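Local coordinates for hexapeptide transferase family protein (Anaplasma phagocytophilum, PDB 3IXC) that binds magnesium ions and may act as a transferase of the hexapeptide-repeat family, built on a left-handed beta-helix, at residues Cys113-Asn118 and Ala131-Gly136; Glu135-Ala140 and Lys149-Gly154. All coordinates share one frame; numbering follows the deposited sequence. Where two conformers were deposited one is given.

Interactions 1 and 2 are consecutive along the chain and share E135 and G136, with centres about 6 Å apart. They join three successive coils along one face of the left-handed beta-helix and the corner that follows it: 113-118 packs on 131-136, and the corner that ends 131-136 receives 149-154, each step adding 18 residues. Strands 114-115, 132-133 and 150-151 are neighbours in one parallel sheet, and 150-151 is the outermost within the chain. V132 O and E134 N probably hydrogen-bond to V151 N and V151 O, continuing the ladder of interaction 1 next to interaction 2. Both lie near the C-terminal end of the solenoid, ahead of strands 155-159 and 162-167 and helix 170-188.

Interaction 1 of 2, residues Cys113-Asn118 and Ala131-Gly136; sequences CTLGNN and AVMEEG
The flat T114-L115 peptide group points its oxygen at the neighbouring coil, where M133 N donates to T114 O at 2.8 Å, and the CA-H of V132 adds a weaker contact to the same oxygen. L115 and M133 lie on one face of this sheet, T114 and V132 on the other, as in two stacked coils of a left-handed parallel beta-helix set 18 residues apart. The ladder continues along the strands before and after this bond: T114 N donates to A131 O, and G116 N to M133 O at 2.7 Å.

On the buried face the two side chains cross obliquely, CD2 of L115 resting 3.9 Å from CG of M133 and equally close to its sulfur. Placing CG beside the backbone N (chi1 -48°) lets L115 extend this branch to M133, and V121 of the adjoining sheet touches both residues. A water on the other face donates to A131 O and also meets T114 OG1.

Beyond the strands the coils turn a corner in step. G136 N donates to N117 O at 2.8 Å, and CG of E135 lies 3.3 Å from the same oxygen. The N118 amide spans two environments: its ND2 is held by F101 O and by Q177 of helix 170-188, while its OD1 and the E135 carboxylate are joined by one water, which donates to N118 OD1 and to E135 OE2 at 2.9 Å each.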
ATOM      1  N   CYS A 113      -8.480  -8.508 -13.732  1.00 10.86           N
ATOM      2  CA  CYS A 113      -9.891  -8.135 -13.685  1.00 10.91           C
ATOM      3  C   CYS A 113     -10.298  -7.276 -14.879  1.00 10.54           C
ATOM      4  O   CYS A 113      -9.454  -6.844 -15.666  1.00 10.60           O
ATOM      5  CB  CYS A 113     -10.208  -7.405 -12.376  1.00 10.85           C
ATOM      6  SG  CYS A 113      -9.231  -5.894 -12.096  1.00 12.77           S
ATOM      7  N   THR A 114     -11.597  -7.033 -15.004  1.00 10.37           N
ATOM      8  CA  THR A 114     -12.118  -6.188 -16.073  1.00 10.56           C
ATOM      9  C   THR A 114     -12.982  -5.097 -15.454  1.00 10.43           C
ATOM     10  O   THR A 114     -13.933  -5.395 -14.733  1.00 10.91           O
ATOM     11  CB  THR A 114     -12.948  -7.017 -17.072  1.00 11.09           C
ATOM     12  OG1 THR A 114     -12.122  -8.051 -17.618  1.00 12.43           O
ATOM     13  CG2 THR A 114     -13.479  -6.143 -18.204  1.00 11.76           C
ATOM     14  N   LEU A 115     -12.641  -3.839 -15.733  1.00  9.92           N
ATOM     15  CA  LEU A 115     -13.385  -2.697 -15.190  1.00  9.74           C
ATOM     16  C   LEU A 115     -13.964  -1.891 -16.343  1.00  9.65           C
ATOM     17  O   LEU A 115     -13.222  -1.366 -17.181  1.00  9.78           O
ATOM     18  CB  LEU A 115     -12.474  -1.817 -14.316  1.00  9.89           C
ATOM     19  CG  LEU A 115     -11.602  -2.510 -13.255  1.00 10.22           C
ATOM     20  CD1 LEU A 115     -10.795  -1.480 -12.490  1.00 10.27           C
ATOM     21  CD2 LEU A 115     -12.430  -3.375 -12.278  1.00 12.77           C
ATOM     22  N   GLY A 116     -15.290  -1.814 -16.396  1.00  9.21           N
ATOM     23  CA  GLY A 116     -15.967  -1.121 -17.490  1.00  9.58           C
ATOM     24  C   GLY A 116     -15.814   0.380 -17.391  1.00  9.39           C
ATOM     25  O   GLY A 116     -15.365   0.913 -16.366  1.00  8.88           O
ATOM     26  N   ASN A 117     -16.194   1.083 -18.458  1.00  9.20           N
ATOM     27  CA  ASN A 117     -16.123   2.543 -18.448  1.00  9.26           C
ATOM     28  C   ASN A 117     -16.845   3.114 -17.238  1.00  9.26           C
ATOM     29  O   ASN A 117     -17.902   2.618 -16.851  1.00  9.04           O
ATOM     30  CB  ASN A 117     -16.748   3.142 -19.707  1.00  9.48           C
ATOM     31  CG  ASN A 117     -16.123   2.623 -20.983  1.00 10.18           C
ATOM     32  OD1 ASN A 117     -14.982   2.148 -20.999  1.00 10.40           O
ATOM     33  ND2 ASN A 117     -16.877   2.719 -22.078  1.00 10.40           N
ATOM     34  N   ASN A 118     -16.267   4.158 -16.653  1.00  8.87           N
ATOM     35  CA  ASN A 118     -16.863   4.858 -15.508  1.00  9.19           C
ATOM     36  C   ASN A 118     -16.986   4.012 -14.241  1.00  8.82           C
ATOM     37  O   ASN A 118     -17.706   4.405 -13.324  1.00  9.60           O
ATOM     38  CB  ASN A 118     -18.256   5.430 -15.843  1.00  9.20           C
ATOM     39  CG  ASN A 118     -18.220   6.746 -16.622  1.00 12.09           C
ATOM     40  OD1 ASN A 118     -19.160   7.033 -17.362  1.00 15.21           O
ATOM     41  ND2 ASN A 118     -17.186   7.569 -16.422  1.00 11.58           N
ATOM     42  N   ALA A 131     -12.676 -11.083 -11.569  1.00  9.89           N
ATOM     43  CA  ALA A 131     -13.750 -10.176 -11.166  1.00  9.64           C
ATOM     44  C   ALA A 131     -14.051  -9.185 -12.290  1.00  9.81           C
ATOM     45  O   ALA A 131     -13.177  -8.846 -13.089  1.00  9.83           O
ATOM     46  CB  ALA A 131     -13.410  -9.447  -9.862  1.00  9.67           C
ATOM     47  N   VAL A 132     -15.302  -8.746 -12.364  1.00  9.58           N
ATOM     48  CA  VAL A 132     -15.736  -7.803 -13.392  1.00  9.90           C
ATOM     49  C   VAL A 132     -16.531  -6.700 -12.725  1.00  9.89           C
ATOM     50  O   VAL A 132     -17.418  -6.973 -11.915  1.00 10.47           O
ATOM     51  CB  VAL A 132     -16.632  -8.487 -14.464  1.00 10.22           C
ATOM     52  CG1 VAL A 132     -17.198  -7.451 -15.450  1.00 10.90           C
ATOM     53  CG2 VAL A 132     -15.857  -9.574 -15.207  1.00 10.29           C
ATOM     54  N   MET A 133     -16.204  -5.454 -13.054  1.00  9.61           N
ATOM     55  CA  MET A 133     -17.099  -4.346 -12.763  1.00  9.26           C
ATOM     56  C   MET A 133     -17.687  -3.874 -14.087  1.00  9.82           C
ATOM     57  O   MET A 133     -16.953  -3.513 -15.014  1.00 10.12           O
ATOM     58  CB  MET A 133     -16.370  -3.208 -12.043  1.00  9.38           C
ATOM     59  CG  MET A 133     -15.950  -3.590 -10.629  1.00  9.47           C
ATOM     60  SD  MET A 133     -15.173  -2.241  -9.734  1.00 11.71           S
ATOM     61  CE  MET A 133     -16.571  -1.134  -9.517  1.00 10.91           C
ATOM     62  N   GLU A 134     -19.011  -3.922 -14.194  1.00  9.53           N
ATOM     63  CA  GLU A 134     -19.667  -3.429 -15.397  1.00 10.10           C
ATOM     64  C   GLU A 134     -19.552  -1.908 -15.470  1.00  9.72           C
ATOM     65  O   GLU A 134     -19.181  -1.252 -14.493  1.00  9.82           O
ATOM     66  CB  GLU A 134     -21.132  -3.869 -15.429  1.00  9.79           C
ATOM     67  CG  GLU A 134     -21.285  -5.392 -15.530  1.00 11.63           C
ATOM     68  CD  GLU A 134     -22.715  -5.823 -15.757  1.00 13.19           C
ATOM     69  OE1 GLU A 134     -23.645  -5.003 -15.560  1.00 12.84           O
ATOM     70  OE2 GLU A 134     -22.910  -7.002 -16.140  1.00 15.46           O
ATOM     71  N   GLU A 135     -19.845  -1.353 -16.643  1.00 10.36           N
ATOM     72  CA  GLU A 135     -19.825   0.093 -16.832  1.00 10.81           C
ATOM     73  C   GLU A 135     -20.618   0.783 -15.718  1.00 10.62           C
ATOM     74  O   GLU A 135     -21.707   0.338 -15.359  1.00 10.32           O
ATOM     75  CB  GLU A 135     -20.406   0.433 -18.215  1.00 11.46           C
ATOM     76  CG  GLU A 135     -20.681   1.913 -18.477  1.00 15.79           C
ATOM     77  CD  GLU A 135     -21.972   2.422 -17.839  1.00 18.24           C
ATOM     78  OE1 GLU A 135     -22.996   1.693 -17.849  1.00 22.17           O
ATOM     79  OE2 GLU A 135     -21.963   3.565 -17.336  1.00 21.43           O
ATOM     80  N   GLY A 136     -20.068   1.860 -15.162  1.00  9.62           N
ATOM     81  CA  GLY A 136     -20.833   2.694 -14.232  1.00  9.37           C
ATOM     82  C   GLY A 136     -21.250   2.008 -12.943  1.00  9.50           C
ATOM     83  O   GLY A 136     -22.371   2.200 -12.462  1.00  8.95           O
TER
HETATM   84  O   HOH W   1     -12.234 -10.263 -15.456  1.00 14.12           O
HETATM   85  O   HOH W   2     -20.256   5.046 -19.175  1.00 29.11           O

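Interaction 2 of 2, residues Glu135-Ala140 and Lys149-Gly154; sequences EGSMLA and KIVKSG
S137 and V151 face each other across a corner of the solenoid, their CB atoms each directed at the opposing segment. CB of S137 packs 3.6 Å from CG1 of V151 and 3.4 Å from K152 O. The serine hydroxyl occupies the crowded position between its own N and carbonyl carbon (chi1 62°), where it hydrogen-bonds to E134 O. The polar end of S137 is therefore tied back to its own corner, and its CB makes the closer approach to the valine.

S153 uses its hydroxyl in a different way. OG lies beside its backbone N (chi1 -62°) and donates to E135 O at 2.7 Å, in the carbonyl plane and on a lone pair; the CA-H of S153 approaches that oxygen as well. The bent E135 side chain brings OE1 to 3.6 Å from S153 OG, near the hydroxyl but without a hydrogen bond to it.

E135 O takes the S153 hydroxyl, and G154 N donates instead to G136 O at 2.9 Å, approaching from above the carbonyl plane. G136 and G154 occupy equivalent corner positions in successive coils, both with positive phi. The runs 135-138 and 151-154 lie nearly at right angles (96°), so this is a meeting of corners and not a strand ladder.

E134 OE1 accepts the backbone N-H of S153, linking the corners again. Around them, V151 packs on M133 of strand 132-133, on L145 of strand 144-145 and on W157, while strand 138-139 pairs in parallel with strand 155-159, to which antiparallel strand 162-167 is added ahead of helix 170-188.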
ATOM      1  N   GLU A 135     -19.845  -1.353 -16.643  1.00 10.36           N
ATOM      2  CA  GLU A 135     -19.825   0.093 -16.832  1.00 10.81           C
ATOM      3  C   GLU A 135     -20.618   0.783 -15.718  1.00 10.62           C
ATOM      4  O   GLU A 135     -21.707   0.338 -15.359  1.00 10.32           O
ATOM      5  CB  GLU A 135     -20.406   0.433 -18.215  1.00 11.46           C
ATOM      6  CG  GLU A 135     -20.681   1.913 -18.477  1.00 15.79           C
ATOM      7  CD  GLU A 135     -21.972   2.422 -17.839  1.00 18.24           C
ATOM      8  OE1 GLU A 135     -22.996   1.693 -17.849  1.00 22.17           O
ATOM      9  OE2 GLU A 135     -21.963   3.565 -17.336  1.00 21.43           O
ATOM     10  N   GLY A 136     -20.068   1.860 -15.162  1.00  9.62           N
ATOM     11  CA  GLY A 136     -20.833   2.694 -14.232  1.00  9.37           C
ATOM     12  C   GLY A 136     -21.250   2.008 -12.943  1.00  9.50           C
ATOM     13  O   GLY A 136     -22.371   2.200 -12.462  1.00  8.95           O
ATOM     14  N   SER A 137     -20.337   1.215 -12.391  1.00  9.34           N
ATOM     15  CA  SER A 137     -20.530   0.529 -11.112  1.00  9.27           C
ATOM     16  C   SER A 137     -19.475   1.006 -10.115  1.00  9.46           C
ATOM     17  O   SER A 137     -18.491   1.639 -10.503  1.00  9.40           O
ATOM     18  CB  SER A 137     -20.449  -0.992 -11.297  1.00  9.43           C
ATOM     19  OG  SER A 137     -19.165  -1.388 -11.768  1.00 10.68           O
ATOM     20  N   MET A 138     -19.676   0.703  -8.835  1.00  8.86           N
ATOM     21  CA  MET A 138     -18.785   1.225  -7.801  1.00  8.81           C
ATOM     22  C   MET A 138     -18.502   0.238  -6.683  1.00  8.84           C
ATOM     23  O   MET A 138     -19.378  -0.535  -6.294  1.00  8.82           O
ATOM     24  CB  MET A 138     -19.354   2.522  -7.211  1.00  9.45           C
ATOM     25  CG  MET A 138     -18.436   3.175  -6.187  1.00  9.97           C
ATOM     26  SD  MET A 138     -18.792   4.909  -5.871  1.00 17.68           S
ATOM     27  CE  MET A 138     -20.346   4.799  -5.097  1.00 12.67           C
ATOM     28  N   LEU A 139     -17.263   0.290  -6.194  1.00  8.59           N
ATOM     29  CA  LEU A 139     -16.837  -0.457  -5.033  0.50  8.70           C
ATOM     30  C   LEU A 139     -16.487   0.556  -3.943  1.00  8.81           C
ATOM     31  O   LEU A 139     -15.736   1.507  -4.197  1.00  9.51           O
ATOM     32  CB  LEU A 139     -15.618  -1.293  -5.419  0.50  8.82           C
ATOM     33  CG  LEU A 139     -15.200  -2.494  -4.584  0.50  8.12           C
ATOM     34  CD1 LEU A 139     -16.332  -3.502  -4.465  0.50  7.28           C
ATOM     35  CD2 LEU A 139     -13.966  -3.124  -5.215  0.50  7.40           C
ATOM     36  N   ALA A 140     -17.033   0.364  -2.741  1.00  8.13           N
ATOM     37  CA  ALA A 140     -16.718   1.242  -1.609  1.00  8.45           C
ATOM     38  C   ALA A 140     -15.247   1.118  -1.233  1.00  8.42           C
ATOM     39  O   ALA A 140     -14.622   0.081  -1.491  1.00  8.91           O
ATOM     40  CB  ALA A 140     -17.568   0.887  -0.410  1.00  8.37           C
ATOM     41  N   LYS A 149     -16.483 -12.457  -9.242  1.00 10.85           N
ATOM     42  CA  LYS A 149     -17.690 -11.704  -8.881  1.00 11.42           C
ATOM     43  C   LYS A 149     -17.948 -10.597  -9.891  1.00 11.14           C
ATOM     44  O   LYS A 149     -17.003 -10.011 -10.421  1.00 11.52           O
ATOM     45  CB  LYS A 149     -17.595 -11.138  -7.459  1.00 11.44           C
ATOM     46  CG  LYS A 149     -17.613 -12.201  -6.354  1.00 12.91           C
ATOM     47  CD  LYS A 149     -19.043 -12.702  -6.091  1.00 15.48           C
ATOM     48  CE  LYS A 149     -19.082 -13.781  -5.010  1.00 17.10           C
ATOM     49  NZ  LYS A 149     -18.870 -15.160  -5.541  1.00 19.15           N
ATOM     50  N   ILE A 150     -19.228 -10.335 -10.155  1.00 11.22           N
ATOM     51  CA  ILE A 150     -19.643  -9.344 -11.148  0.50 11.62           C
ATOM     52  C   ILE A 150     -20.459  -8.230 -10.493  1.00 11.56           C
ATOM     53  O   ILE A 150     -21.560  -8.478  -9.987  1.00 12.02           O
ATOM     54  CB  ILE A 150     -20.499  -9.981 -12.281  0.50 11.66           C
ATOM     55  CG1 ILE A 150     -19.975 -11.368 -12.678  0.50 12.37           C
ATOM     56  CG2 ILE A 150     -20.581  -9.046 -13.489  0.50 11.99           C
ATOM     57  CD1 ILE A 150     -18.662 -11.353 -13.415  0.50 13.29           C
ATOM     58  N   VAL A 151     -19.918  -7.013 -10.504  1.00 11.37           N
ATOM     59  CA  VAL A 151     -20.637  -5.831 -10.014  1.00 11.14           C
ATOM     60  C   VAL A 151     -21.391  -5.254 -11.215  1.00 10.96           C
ATOM     61  O   VAL A 151     -20.780  -4.856 -12.204  1.00 10.77           O
ATOM     62  CB  VAL A 151     -19.679  -4.768  -9.419  1.00 11.36           C
ATOM     63  CG1 VAL A 151     -20.462  -3.592  -8.830  1.00 11.21           C
ATOM     64  CG2 VAL A 151     -18.755  -5.391  -8.345  1.00 11.36           C
ATOM     65  N   LYS A 152     -22.719  -5.220 -11.135  1.00 10.48           N
ATOM     66  CA  LYS A 152     -23.521  -4.780 -12.282  1.00 10.38           C
ATOM     67  C   LYS A 152     -23.630  -3.260 -12.332  1.00  9.98           C
ATOM     68  O   LYS A 152     -23.454  -2.580 -11.314  1.00  9.89           O
ATOM     69  CB  LYS A 152     -24.904  -5.423 -12.267  1.00 10.80           C
ATOM     70  CG  LYS A 152     -24.876  -6.932 -12.477  1.00 12.35           C
ATOM     71  CD  LYS A 152     -26.277  -7.518 -12.438  1.00 16.07           C
ATOM     72  CE  LYS A 152     -26.241  -9.022 -12.643  1.00 18.02           C
ATOM     73  NZ  LYS A 152     -27.584  -9.646 -12.477  1.00 20.79           N
ATOM     74  N   SER A 153     -23.914  -2.737 -13.523  1.00  9.75           N
ATOM     75  CA  SER A 153     -24.054  -1.297 -13.730  1.00  9.81           C
ATOM     76  C   SER A 153     -25.025  -0.669 -12.744  1.00  9.69           C
ATOM     77  O   SER A 153     -26.126  -1.188 -12.522  1.00  9.56           O
ATOM     78  CB  SER A 153     -24.510  -1.006 -15.161  1.00  9.65           C
ATOM     79  OG  SER A 153     -23.546  -1.460 -16.096  1.00 10.28           O
ATOM     80  N   GLY A 154     -24.601   0.446 -12.154  1.00  9.21           N
ATOM     81  CA  GLY A 154     -25.420   1.185 -11.211  1.00  9.23           C
ATOM     82  C   GLY A 154     -25.344   0.682  -9.781  1.00  9.08           C
ATOM     83  O   GLY A 154     -25.849   1.340  -8.875  1.00  9.41           O
TER